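Long-range contacts in inorganic pyrophosphatase (Neisseria gonorrhoeae, PDB 5TEA), which probably catalyses the magnesium-dependent hydrolysis of inorganic pyrophosphate to two phosphate ions, acting as a cytoplasmic homohexamer: residues B[98-103]-B[116-121]; B[61-66]-B[141-146]; B[23-28]-B[94-99]. One frame throughout, in Å; residues are numbered along the deposited sequence.

Contact 1. Residues B[98-103]-B[116-121]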
ATOM      1  N   ARG B  98      12.037  20.421  13.291  1.00 14.87           N
ATOM      2  CA  ARG B  98      11.725  21.328  14.389  1.00 22.30           C
ATOM      3  C   ARG B  98      11.426  20.513  15.640  1.00 20.95           C
ATOM      4  O   ARG B  98      10.654  19.552  15.584  1.00 16.08           O
ATOM      5  CB  ARG B  98      10.536  22.230  14.042  1.00 19.98           C
ATOM      6  CG  ARG B  98       9.910  22.923  15.255  1.00 18.77           C
ATOM      7  CD  ARG B  98       8.734  23.821  14.868  1.00 30.19           C
ATOM      8  NE  ARG B  98       9.179  25.061  14.239  1.00 33.45           N
ATOM      9  CZ  ARG B  98       9.559  26.156  14.896  1.00 33.78           C
ATOM     10  NH1 ARG B  98       9.552  26.195  16.223  1.00 30.57           N
ATOM     11  NH2 ARG B  98       9.946  27.224  14.216  1.00 42.23           N
ATOM     12  N   VAL B  99      12.049  20.897  16.757  1.00 16.54           N
ATOM     13  CA  VAL B  99      11.787  20.308  18.073  1.00 17.36           C
ATOM     14  C   VAL B  99      10.483  20.893  18.613  1.00 16.93           C
ATOM     15  O   VAL B  99      10.379  22.112  18.793  1.00 18.05           O
ATOM     16  CB  VAL B  99      12.940  20.612  19.040  1.00 14.57           C
ATOM     17  CG1 VAL B  99      12.619  20.108  20.465  1.00 14.82           C
ATOM     18  CG2 VAL B  99      14.255  20.056  18.531  1.00 17.90           C
ATOM     19  N   ILE B 100       9.491  20.046  18.893  1.00 13.97           N
ATOM     20  CA  ILE B 100       8.232  20.544  19.445  1.00 16.49           C
ATOM     21  C   ILE B 100       7.928  20.039  20.849  1.00 18.67           C
ATOM     22  O   ILE B 100       6.962  20.530  21.460  1.00 16.69           O
ATOM     23  CB  ILE B 100       7.019  20.274  18.518  1.00 16.06           C
ATOM     24  CG1 ILE B 100       6.694  18.776  18.435  1.00 19.12           C
ATOM     25  CG2 ILE B 100       7.205  20.937  17.137  1.00 18.35           C
ATOM     26  CD1 ILE B 100       5.353  18.486  17.766  1.00 22.38           C
ATOM     27  N   GLY B 101       8.716  19.121  21.404  1.00 16.94           N
ATOM     28  CA  GLY B 101       8.464  18.627  22.744  1.00 21.68           C
ATOM     29  C   GLY B 101       9.365  17.446  23.061  1.00 18.48           C
ATOM     30  O   GLY B 101      10.255  17.092  22.279  1.00 17.70           O
ATOM     31  N   VAL B 102       9.134  16.850  24.229  1.00 16.23           N
ATOM     32  CA  VAL B 102       9.877  15.654  24.633  1.00 15.37           C
ATOM     33  C   VAL B 102       8.952  14.706  25.370  1.00 18.56           C
ATOM     34  O   VAL B 102       8.134  15.127  26.197  1.00 20.87           O
ATOM     35  CB  VAL B 102      11.129  15.998  25.472  1.00 16.14           C
ATOM     36  CG1 VAL B 102      10.789  16.888  26.695  1.00 18.08           C
ATOM     37  CG2 VAL B 102      11.900  14.733  25.860  1.00 17.68           C
ATOM     38  N   MET B 103       9.050  13.420  25.025  1.00 15.16           N
ATOM     39  CA  MET B 103       8.400  12.366  25.786  1.00 13.45           C
ATOM     40  C   MET B 103       9.405  11.873  26.822  1.00 15.39           C
ATOM     41  O   MET B 103      10.375  11.203  26.466  1.00 17.36           O
ATOM     42  CB  MET B 103       7.951  11.234  24.858  1.00 15.82           C
ATOM     43  CG  MET B 103       7.097  10.210  25.561  1.00 17.93           C
ATOM     44  SD  MET B 103       6.638   8.854  24.462  1.00 21.04           S
ATOM     45  CE  MET B 103       8.139   7.883  24.498  1.00 19.21           C
ATOM     46  N   VAL B 116      10.326  14.929  20.445  1.00 17.99           N
ATOM     47  CA  VAL B 116       9.220  14.941  19.487  1.00 14.26           C
ATOM     48  C   VAL B 116       9.502  16.028  18.457  1.00 14.50           C
ATOM     49  O   VAL B 116       9.780  17.180  18.816  1.00 14.33           O
ATOM     50  CB  VAL B 116       7.868  15.172  20.180  1.00 15.25           C
ATOM     51  CG1 VAL B 116       6.733  15.004  19.160  1.00 16.23           C
ATOM     52  CG2 VAL B 116       7.691  14.229  21.366  1.00 17.99           C
ATOM     53  N   CYS B 117       9.466  15.655  17.180  1.00 16.22           N
ATOM     54  CA  CYS B 117       9.863  16.555  16.106  1.00 19.41           C
ATOM     55  C   CYS B 117       8.870  16.466  14.962  1.00 19.99           C
ATOM     56  O   CYS B 117       8.154  15.469  14.808  1.00 16.05           O
ATOM     57  CB  CYS B 117      11.257  16.211  15.546  1.00 17.62           C
ATOM     58  SG  CYS B 117      12.636  16.480  16.666  1.00 20.54           S
ATOM     59  N   VAL B 118       8.888  17.504  14.129  1.00 13.63           N
ATOM     60  CA  VAL B 118       8.266  17.484  12.804  1.00 13.79           C
ATOM     61  C   VAL B 118       9.298  17.998  11.808  1.00 13.20           C
ATOM     62  O   VAL B 118      10.256  18.687  12.194  1.00 16.64           O
ATOM     63  CB  VAL B 118       6.982  18.350  12.761  1.00 15.35           C
ATOM     64  CG1 VAL B 118       5.900  17.742  13.677  1.00 15.66           C
ATOM     65  CG2 VAL B 118       7.303  19.808  13.184  1.00 14.95           C
ATOM     66  N   PRO B 119       9.137  17.695  10.524  1.00 11.15           N
ATOM     67  CA  PRO B 119      10.036  18.296   9.529  1.00 14.35           C
ATOM     68  C   PRO B 119       9.992  19.813   9.641  1.00 17.27           C
ATOM     69  O   PRO B 119       8.931  20.404   9.873  1.00 15.17           O
ATOM     70  CB  PRO B 119       9.462  17.819   8.189  1.00 13.49           C
ATOM     71  CG  PRO B 119       8.670  16.577   8.537  1.00 13.11           C
ATOM     72  CD  PRO B 119       8.081  16.885   9.888  1.00 17.97           C
ATOM     73  N   ALA B 120      11.163  20.441   9.491  1.00 16.93           N
ATOM     74  CA  ALA B 120      11.239  21.890   9.692  1.00 21.41           C
ATOM     75  C   ALA B 120      10.535  22.656   8.578  1.00 20.05           C
ATOM     76  O   ALA B 120      10.072  23.778   8.800  1.00 17.38           O
ATOM     77  CB  ALA B 120      12.694  22.346   9.801  1.00 15.63           C
ATOM     78  N   ASP B 121      10.423  22.059   7.397  1.00 16.74           N
ATOM     79  CA  ASP B 121       9.792  22.679   6.228  1.00 16.35           C
ATOM     80  C   ASP B 121       8.722  21.685   5.764  1.00 20.69           C
ATOM     81  O   ASP B 121       9.017  20.757   5.011  1.00 16.40           O
ATOM     82  CB  ASP B 121      10.861  22.964   5.158  1.00 18.52           C
ATOM     83  CG  ASP B 121      10.336  23.760   3.971  1.00 22.43           C
ATOM     84  OD1 ASP B 121       9.113  23.956   3.845  1.00 24.27           O
ATOM     85  OD2 ASP B 121      11.171  24.183   3.146  1.00 23.93           O
TER
HETATM   86  O   HOH W   1      10.019  25.097  11.249  1.00 35.47           O

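Contact 2. Residues B[61-66]-B[141-146]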
ATOM      1  N   LYS B  61       5.210   1.014  14.952  1.00 20.26           N
ATOM      2  CA  LYS B  61       5.567   2.340  15.455  1.00 21.39           C
ATOM      3  C   LYS B  61       4.484   3.351  15.087  1.00 20.34           C
ATOM      4  O   LYS B  61       4.084   3.423  13.916  1.00 19.31           O
ATOM      5  CB  LYS B  61       6.911   2.805  14.892  1.00 21.94           C
ATOM      6  CG  LYS B  61       8.115   2.075  15.444  1.00 30.67           C
ATOM      7  CD  LYS B  61       8.237   2.256  16.960  1.00 40.89           C
ATOM      8  CE  LYS B  61       8.671   0.959  17.652  1.00 47.16           C
ATOM      9  NZ  LYS B  61       8.498   1.010  19.142  1.00 49.04           N
ATOM     10  N   PRO B  62       3.993   4.152  16.044  1.00 21.10           N
ATOM     11  CA  PRO B  62       2.940   5.125  15.712  1.00 19.74           C
ATOM     12  C   PRO B  62       3.456   6.375  15.019  1.00 20.65           C
ATOM     13  O   PRO B  62       2.647   7.099  14.417  1.00 20.82           O
ATOM     14  CB  PRO B  62       2.335   5.468  17.088  1.00 18.97           C
ATOM     15  CG  PRO B  62       3.487   5.268  18.052  1.00 19.23           C
ATOM     16  CD  PRO B  62       4.269   4.106  17.493  1.00 17.88           C
ATOM     17  N   THR B  63       4.755   6.668  15.108  1.00 16.67           N
ATOM     18  CA  THR B  63       5.388   7.769  14.385  1.00 17.24           C
ATOM     19  C   THR B  63       6.637   7.223  13.718  1.00 15.91           C
ATOM     20  O   THR B  63       7.054   6.106  13.993  1.00 14.54           O
ATOM     21  CB  THR B  63       5.800   8.919  15.312  1.00 18.22           C
ATOM     22  OG1 THR B  63       6.945   8.504  16.075  1.00 17.24           O
ATOM     23  CG2 THR B  63       4.655   9.276  16.269  1.00 17.60           C
ATOM     24  N   ASN B  64       7.265   8.027  12.865  1.00 15.29           N
ATOM     25  CA  ASN B  64       8.604   7.653  12.429  1.00 13.67           C
ATOM     26  C   ASN B  64       9.526   7.693  13.640  1.00 16.30           C
ATOM     27  O   ASN B  64       9.270   8.412  14.613  1.00 21.36           O
ATOM     28  CB  ASN B  64       9.110   8.591  11.332  1.00 12.78           C
ATOM     29  CG  ASN B  64       8.147   8.700  10.180  1.00 18.16           C
ATOM     30  OD1 ASN B  64       8.039   7.782   9.346  1.00 17.56           O
ATOM     31  ND2 ASN B  64       7.446   9.826  10.104  1.00 17.87           N
ATOM     32  N   TYR B  65      10.595   6.901  13.589  1.00 16.23           N
ATOM     33  CA  TYR B  65      11.506   6.765  14.717  1.00 19.25           C
ATOM     34  C   TYR B  65      12.926   7.019  14.240  1.00 22.56           C
ATOM     35  O   TYR B  65      13.382   6.388  13.284  1.00 17.33           O
ATOM     36  CB  TYR B  65      11.388   5.365  15.325  1.00 16.66           C
ATOM     37  CG  TYR B  65      11.962   5.200  16.712  1.00 20.51           C
ATOM     38  CD1 TYR B  65      11.182   5.437  17.844  1.00 19.43           C
ATOM     39  CD2 TYR B  65      13.267   4.755  16.897  1.00 19.22           C
ATOM     40  CE1 TYR B  65      11.697   5.265  19.112  1.00 19.68           C
ATOM     41  CE2 TYR B  65      13.786   4.572  18.172  1.00 23.51           C
ATOM     42  CZ  TYR B  65      12.991   4.829  19.270  1.00 25.26           C
ATOM     43  OH  TYR B  65      13.482   4.646  20.540  1.00 22.12           O
ATOM     44  N   GLY B  66      13.626   7.943  14.892  1.00 18.69           N
ATOM     45  CA  GLY B  66      14.990   8.226  14.475  1.00 21.76           C
ATOM     46  C   GLY B  66      15.921   8.622  15.602  1.00 16.10           C
ATOM     47  O   GLY B  66      15.617   8.380  16.772  1.00 15.00           O
ATOM     48  N   LYS B 141      -2.030  10.641  23.167  1.00 18.05           N
ATOM     49  CA  LYS B 141      -2.436   9.528  24.025  1.00 20.62           C
ATOM     50  C   LYS B 141      -2.133   8.176  23.379  1.00 20.71           C
ATOM     51  O   LYS B 141      -1.821   7.206  24.091  1.00 20.90           O
ATOM     52  CB  LYS B 141      -3.924   9.626  24.358  1.00 23.50           C
ATOM     53  CG  LYS B 141      -4.339  10.898  25.069  1.00 37.53           C
ATOM     54  CD  LYS B 141      -5.335  10.613  26.190  1.00 45.46           C
ATOM     55  CE  LYS B 141      -6.322   9.513  25.803  1.00 43.33           C
ATOM     56  NZ  LYS B 141      -7.241   9.116  26.925  1.00 40.11           N
ATOM     57  N   GLN B 142      -2.233   8.088  22.049  1.00 17.81           N
ATOM     58  CA  GLN B 142      -1.895   6.841  21.356  1.00 18.60           C
ATOM     59  C   GLN B 142      -0.400   6.555  21.442  1.00 19.46           C
ATOM     60  O   GLN B 142       0.013   5.410  21.661  1.00 18.21           O
ATOM     61  CB  GLN B 142      -2.326   6.902  19.884  1.00 16.60           C
ATOM     62  CG  GLN B 142      -3.819   6.916  19.640  1.00 16.63           C
ATOM     63  CD  GLN B 142      -4.153   6.835  18.158  1.00 21.49           C
ATOM     64  OE1 GLN B 142      -3.768   5.877  17.473  1.00 20.47           O
ATOM     65  NE2 GLN B 142      -4.866   7.837  17.654  1.00 19.80           N
ATOM     66  N   ILE B 143       0.425   7.590  21.272  1.00 16.82           N
ATOM     67  CA  ILE B 143       1.866   7.421  21.395  1.00 17.77           C
ATOM     68  C   ILE B 143       2.218   7.001  22.810  1.00 17.86           C
ATOM     69  O   ILE B 143       3.070   6.134  23.026  1.00 18.99           O
ATOM     70  CB  ILE B 143       2.592   8.728  21.012  1.00 16.36           C
ATOM     71  CG1 ILE B 143       2.321   9.099  19.545  1.00 19.67           C
ATOM     72  CG2 ILE B 143       4.092   8.596  21.284  1.00 17.14           C
ATOM     73  CD1 ILE B 143       2.875  10.461  19.163  1.00 19.75           C
ATOM     74  N   GLU B 144       1.564   7.619  23.792  1.00 15.71           N
ATOM     75  CA  GLU B 144       1.795   7.254  25.185  1.00 20.71           C
ATOM     76  C   GLU B 144       1.435   5.798  25.423  1.00 21.30           C
ATOM     77  O   GLU B 144       2.196   5.053  26.054  1.00 18.23           O
ATOM     78  CB  GLU B 144       0.988   8.164  26.107  1.00 19.43           C
ATOM     79  CG  GLU B 144       1.262   7.936  27.593  1.00 26.95           C
ATOM     80  CD  GLU B 144       0.629   8.998  28.473  1.00 32.56           C
ATOM     81  OE1 GLU B 144       0.545  10.165  28.041  1.00 29.12           O
ATOM     82  OE2 GLU B 144       0.207   8.665  29.598  1.00 34.36           O
ATOM     83  N   PHE B 145       0.276   5.369  24.919  1.00 17.79           N
ATOM     84  CA  PHE B 145      -0.120   3.978  25.122  1.00 21.83           C
ATOM     85  C   PHE B 145       0.883   3.031  24.485  1.00 17.17           C
ATOM     86  O   PHE B 145       1.257   2.009  25.087  1.00 21.68           O
ATOM     87  CB  PHE B 145      -1.521   3.718  24.562  1.00 19.69           C
ATOM     88  CG  PHE B 145      -2.021   2.309  24.830  1.00 21.06           C
ATOM     89  CD1 PHE B 145      -1.627   1.250  24.019  1.00 19.44           C
ATOM     90  CD2 PHE B 145      -2.866   2.049  25.903  1.00 22.48           C
ATOM     91  CE1 PHE B 145      -2.061  -0.037  24.277  1.00 20.18           C
ATOM     92  CE2 PHE B 145      -3.316   0.754  26.163  1.00 21.82           C
ATOM     93  CZ  PHE B 145      -2.912  -0.286  25.342  1.00 23.39           C
ATOM     94  N   HIS B 146       1.308   3.341  23.258  1.00 15.11           N
ATOM     95  CA  HIS B 146       2.276   2.507  22.561  1.00 19.79           C
ATOM     96  C   HIS B 146       3.511   2.279  23.417  1.00 20.42           C
ATOM     97  O   HIS B 146       3.928   1.139  23.641  1.00 19.00           O
ATOM     98  CB  HIS B 146       2.673   3.136  21.214  1.00 15.58           C
ATOM     99  CG  HIS B 146       3.775   2.393  20.522  1.00 15.80           C
ATOM    100  ND1 HIS B 146       3.555   1.251  19.779  1.00 18.58           N
ATOM    101  CD2 HIS B 146       5.115   2.584  20.524  1.00 16.24           C
ATOM    102  CE1 HIS B 146       4.710   0.795  19.323  1.00 21.75           C
ATOM    103  NE2 HIS B 146       5.674   1.578  19.777  1.00 19.49           N
TER

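Contact 3. Residues B[23-28]-B[94-99]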
ATOM      1  N   GLY B  23      18.094  27.213  18.336  1.00 22.49           N
ATOM      2  CA  GLY B  23      17.015  27.648  17.465  1.00 23.58           C
ATOM      3  C   GLY B  23      15.871  26.663  17.322  1.00 21.19           C
ATOM      4  O   GLY B  23      14.854  26.999  16.708  1.00 24.41           O
ATOM      5  N   GLY B  24      16.018  25.466  17.868  1.00 22.28           N
ATOM      6  CA  GLY B  24      14.995  24.444  17.780  1.00 19.44           C
ATOM      7  C   GLY B  24      14.898  23.738  16.451  1.00 20.33           C
ATOM      8  O   GLY B  24      13.909  23.042  16.209  1.00 20.92           O
ATOM      9  N   ILE B  25      15.879  23.894  15.573  1.00 16.04           N
ATOM     10  CA  ILE B  25      15.911  23.189  14.292  1.00 19.23           C
ATOM     11  C   ILE B  25      17.141  22.298  14.336  1.00 18.99           C
ATOM     12  O   ILE B  25      18.267  22.796  14.273  1.00 21.34           O
ATOM     13  CB  ILE B  25      15.964  24.149  13.092  1.00 22.90           C
ATOM     14  CG1 ILE B  25      14.870  25.210  13.206  1.00 26.39           C
ATOM     15  CG2 ILE B  25      15.822  23.362  11.757  1.00 17.75           C
ATOM     16  CD1 ILE B  25      13.485  24.656  13.142  1.00 23.73           C
ATOM     17  N   ILE B  26      16.934  20.982  14.468  1.00 16.05           N
ATOM     18  CA  ILE B  26      18.029  20.038  14.654  1.00 21.47           C
ATOM     19  C   ILE B  26      18.087  19.077  13.471  1.00 21.38           C
ATOM     20  O   ILE B  26      17.164  18.999  12.661  1.00 17.72           O
ATOM     21  CB  ILE B  26      17.886  19.252  15.964  1.00 21.65           C
ATOM     22  CG1 ILE B  26      16.634  18.364  15.891  1.00 16.88           C
ATOM     23  CG2 ILE B  26      17.887  20.226  17.156  1.00 23.24           C
ATOM     24  CD1 ILE B  26      16.418  17.501  17.104  1.00 19.48           C
ATOM     25  N   ASN B  27      19.172  18.297  13.414  1.00 17.29           N
ATOM     26  CA  ASN B  27      19.322  17.268  12.390  1.00 18.45           C
ATOM     27  C   ASN B  27      18.858  15.934  12.957  1.00 19.81           C
ATOM     28  O   ASN B  27      19.228  15.571  14.078  1.00 20.33           O
ATOM     29  CB  ASN B  27      20.777  17.176  11.907  1.00 18.75           C
ATOM     30  CG  ASN B  27      21.241  18.447  11.209  1.00 24.08           C
ATOM     31  OD1 ASN B  27      20.472  19.082  10.498  1.00 25.93           O
ATOM     32  ND2 ASN B  27      22.490  18.832  11.431  1.00 22.74           N
ATOM     33  N   VAL B  28      18.050  15.213  12.182  1.00 15.32           N
ATOM     34  CA  VAL B  28      17.485  13.930  12.590  1.00 14.97           C
ATOM     35  C   VAL B  28      17.739  12.922  11.481  1.00 18.89           C
ATOM     36  O   VAL B  28      17.596  13.245  10.297  1.00 19.05           O
ATOM     37  CB  VAL B  28      15.969  14.054  12.891  1.00 16.19           C
ATOM     38  CG1 VAL B  28      15.328  12.680  13.066  1.00 20.27           C
ATOM     39  CG2 VAL B  28      15.784  14.884  14.157  1.00 17.58           C
ATOM     40  N   PHE B  94      18.049  11.730   6.207  1.00 21.07           N
ATOM     41  CA  PHE B  94      18.146  12.681   7.300  1.00 23.98           C
ATOM     42  C   PHE B  94      17.446  13.971   6.896  1.00 22.90           C
ATOM     43  O   PHE B  94      17.201  14.218   5.713  1.00 19.95           O
ATOM     44  CB  PHE B  94      19.601  12.947   7.694  1.00 21.55           C
ATOM     45  CG  PHE B  94      20.322  13.907   6.779  1.00 24.05           C
ATOM     46  CD1 PHE B  94      20.945  13.451   5.624  1.00 24.47           C
ATOM     47  CD2 PHE B  94      20.383  15.256   7.076  1.00 26.91           C
ATOM     48  CE1 PHE B  94      21.611  14.330   4.778  1.00 27.90           C
ATOM     49  CE2 PHE B  94      21.041  16.144   6.221  1.00 27.69           C
ATOM     50  CZ  PHE B  94      21.661  15.674   5.086  1.00 28.21           C
ATOM     51  N   LEU B  95      17.105  14.785   7.894  1.00 19.29           N
ATOM     52  CA  LEU B  95      16.358  16.012   7.644  1.00 22.09           C
ATOM     53  C   LEU B  95      16.614  17.016   8.760  1.00 19.83           C
ATOM     54  O   LEU B  95      16.965  16.654   9.887  1.00 17.44           O
ATOM     55  CB  LEU B  95      14.855  15.746   7.540  1.00 17.77           C
ATOM     56  CG  LEU B  95      14.122  15.407   8.856  1.00 18.68           C
ATOM     57  CD1 LEU B  95      12.638  15.715   8.702  1.00 21.88           C
ATOM     58  CD2 LEU B  95      14.307  13.937   9.233  1.00 21.29           C
ATOM     59  N   GLU B  96      16.414  18.284   8.430  1.00 20.17           N
ATOM     60  CA  GLU B  96      16.272  19.315   9.443  1.00 17.28           C
ATOM     61  C   GLU B  96      14.860  19.243   9.999  1.00 17.60           C
ATOM     62  O   GLU B  96      13.881  19.215   9.240  1.00 16.88           O
ATOM     63  CB  GLU B  96      16.559  20.693   8.838  1.00 14.75           C
ATOM     64  CG  GLU B  96      17.985  20.782   8.333  1.00 20.03           C
ATOM     65  CD  GLU B  96      18.387  22.191   7.921  1.00 33.24           C
ATOM     66  OE1 GLU B  96      17.547  23.102   8.043  1.00 31.81           O
ATOM     67  OE2 GLU B  96      19.539  22.376   7.471  1.00 33.21           O
ATOM     68  N   ALA B  97      14.753  19.195  11.325  1.00 14.44           N
ATOM     69  CA  ALA B  97      13.472  18.982  11.980  1.00 16.10           C
ATOM     70  C   ALA B  97      13.278  19.993  13.098  1.00 17.16           C
ATOM     71  O   ALA B  97      14.231  20.355  13.790  1.00 19.06           O
ATOM     72  CB  ALA B  97      13.369  17.561  12.545  1.00 16.69           C
ATOM     73  N   ARG B  98      12.037  20.421  13.291  1.00 14.87           N
ATOM     74  CA  ARG B  98      11.725  21.328  14.389  1.00 22.30           C
ATOM     75  C   ARG B  98      11.426  20.513  15.640  1.00 20.95           C
ATOM     76  O   ARG B  98      10.654  19.552  15.584  1.00 16.08           O
ATOM     77  CB  ARG B  98      10.536  22.230  14.042  1.00 19.98           C
ATOM     78  CG  ARG B  98       9.910  22.923  15.255  1.00 18.77           C
ATOM     79  CD  ARG B  98       8.734  23.821  14.868  1.00 30.19           C
ATOM     80  NE  ARG B  98       9.179  25.061  14.239  1.00 33.45           N
ATOM     81  CZ  ARG B  98       9.559  26.156  14.896  1.00 33.78           C
ATOM     82  NH1 ARG B  98       9.552  26.195  16.223  1.00 30.57           N
ATOM     83  NH2 ARG B  98       9.946  27.224  14.216  1.00 42.23           N
ATOM     84  N   VAL B  99      12.049  20.897  16.757  1.00 16.54           N
ATOM     85  CA  VAL B  99      11.787  20.308  18.073  1.00 17.36           C
ATOM     86  C   VAL B  99      10.483  20.893  18.613  1.00 16.93           C
ATOM     87  O   VAL B  99      10.379  22.112  18.793  1.00 18.05           O
ATOM     88  CB  VAL B  99      12.940  20.612  19.040  1.00 14.57           C
ATOM     89  CG1 VAL B  99      12.619  20.108  20.465  1.00 14.82           C
ATOM     90  CG2 VAL B  99      14.255  20.056  18.531  1.00 17.90           C
TER
HETATM   91  O   HOH W   2      21.443  19.644   7.851  1.00 40.92           O

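Contact 1. Residues B[98-103]-B[116-121]
Residues 98-103 and 116-119 run antiparallel, their axes 4.7 Å apart with 150° between directions, as the two arms of the beta hairpin 94-107/110-119. The pairing steps by one residue at a classic beta bulge, where Ile100 and Gly101 both face Val116. Its signature is a shared acceptor: Val116 O takes a nearly straight bond from Ile100 N (2.9 Å, 167° at the hydrogen) and a weak one from Gly101 N at 3.4 Å. Before the bulge, Arg98 and Val118 exchange two backbone bonds, and within the bulge Val116 N donates to Gly101 O at 2.8 Å.

The apolar side chains gather round Ile100. With chi1 at 69°, its CG1 sits between the backbone N and the carbonyl carbon and packs 3.8 Å from Val116 CG1, while its CG2 meets CG2 of Val118, whose side chain crosses it nearly at right angles. Val99 and Cys117 lie on the other face, where helix 167-183 covers Val99 through Ala170 and Ile174. At the solvent-accessible end the Arg98 chain bends at chi3, and a water joins the strand to the loop that follows 116-119, accepting from Arg98 NE at 3.1 Å and donating to Ala120 O at 2.8 Å.

Contact 2. Residues B[61-66]-B[141-146]
The imidazole of His146 meets Lys61 at its edge and Pro62 over one face. Lys61 NZ donates to NE2 of His146 at 2.9 Å and lies 1° out of the ring plane, as expected for NE2 acting as acceptor. Pro62 CD stands over the middle of the ring, 3.5 Å from the centroid and 9° off the normal, a CH-pi contact. The edge bond and the face contact together restrict how the ring can turn. Alongside, Thr63 CG2 packs 3.6 Å from Ile143 CD1, the two side chains crossing at about a right angle.

Torsions and one side-chain bond to the backbone place these groups. The Lys61 chain bends at chi2 and chi3, carrying its amine back to the histidine, and His146 CG lies anti to its backbone N (chi1 174°), sending the ring out from the helix. Thr63 OG1 bonds to Asn64 O at 2.7 Å, while its methyl remains turned to Ile143. In the next shell, Lys61 also makes a cation-pi contact with Tyr150, a predicted substrate-binding residue, and Ile58 of a neighbouring subunit packs on Pro62. The loop leading into strand 64-67 thus packs against helix 137-149 beside the predicted substrate site of this PPase-family enzyme.

Contact 3. Residues B[23-28]-B[94-99]
An antiparallel strand pair within the central beta sheet joins residues 25-28 to 94-99, the axes coming within 4.5 Å at 139°. Four residue pairs in unbroken register, Ile25-Arg98 to Val28-Leu95, alternate between non-hydrogen-bonded and hydrogen-bonded. Ile26 and Ala97 exchange two bonds, as do Val28 and Leu95, and Val99 N extends the ladder to Gly24 O at 2.9 Å. Gly24 and Ile25 form a G1 beta bulge opposite Asp20. Phe94 and Leu95 also pair in a parallel ladder with a strand of a neighbouring subunit, carrying the sheet across the interface.

One face of the pair is apolar. Ile26 CD1 packs 3.6 Å from Val99 CG2, and CG2 of Val28 lies 3.9 Å from Ala97 CB. Val28 and Leu95 run side by side, with Leu95 CD2 4.0 Å from Val28 CB. On the other face, Ile25 CD1 sits over one face of the Arg98 guanidinium and touches CB of the same arginine at 3.9 Å. On this same face Asn27 and Glu96 point the same way, amide and carboxylate planes 43° apart. Asn27 ND2 bonds to Thr17 O, while a water donates to Asn27 OD1 at 2.9 Å and, weakly, to Glu96 OE2 at 3.4 Å.

Overall arrangement
Contacts 1 and 3 share Arg98 and Val99 on strand 94-107, which lies between strands 25-32 and 110-119 in the sheet; their centres are 7 Å apart. A probable hydrogen bond from Ala120 N to Glu96 O (3.0 Å) links them. Contact 2 packs helix 137-149 on the loop that leads into strand 64-67 of the same sheet, its centre 14 Å from that of contact 1, and the two meet where Met103 SD packs 4.1 Å from Ile143 CG2. Contacts 2 and 3 do not touch and lie on opposite sides of the chain's centre. Toward the active site, the Met103 side chain is about 10 Å from a bound calcium ion and that of Lys61 about 12 Å.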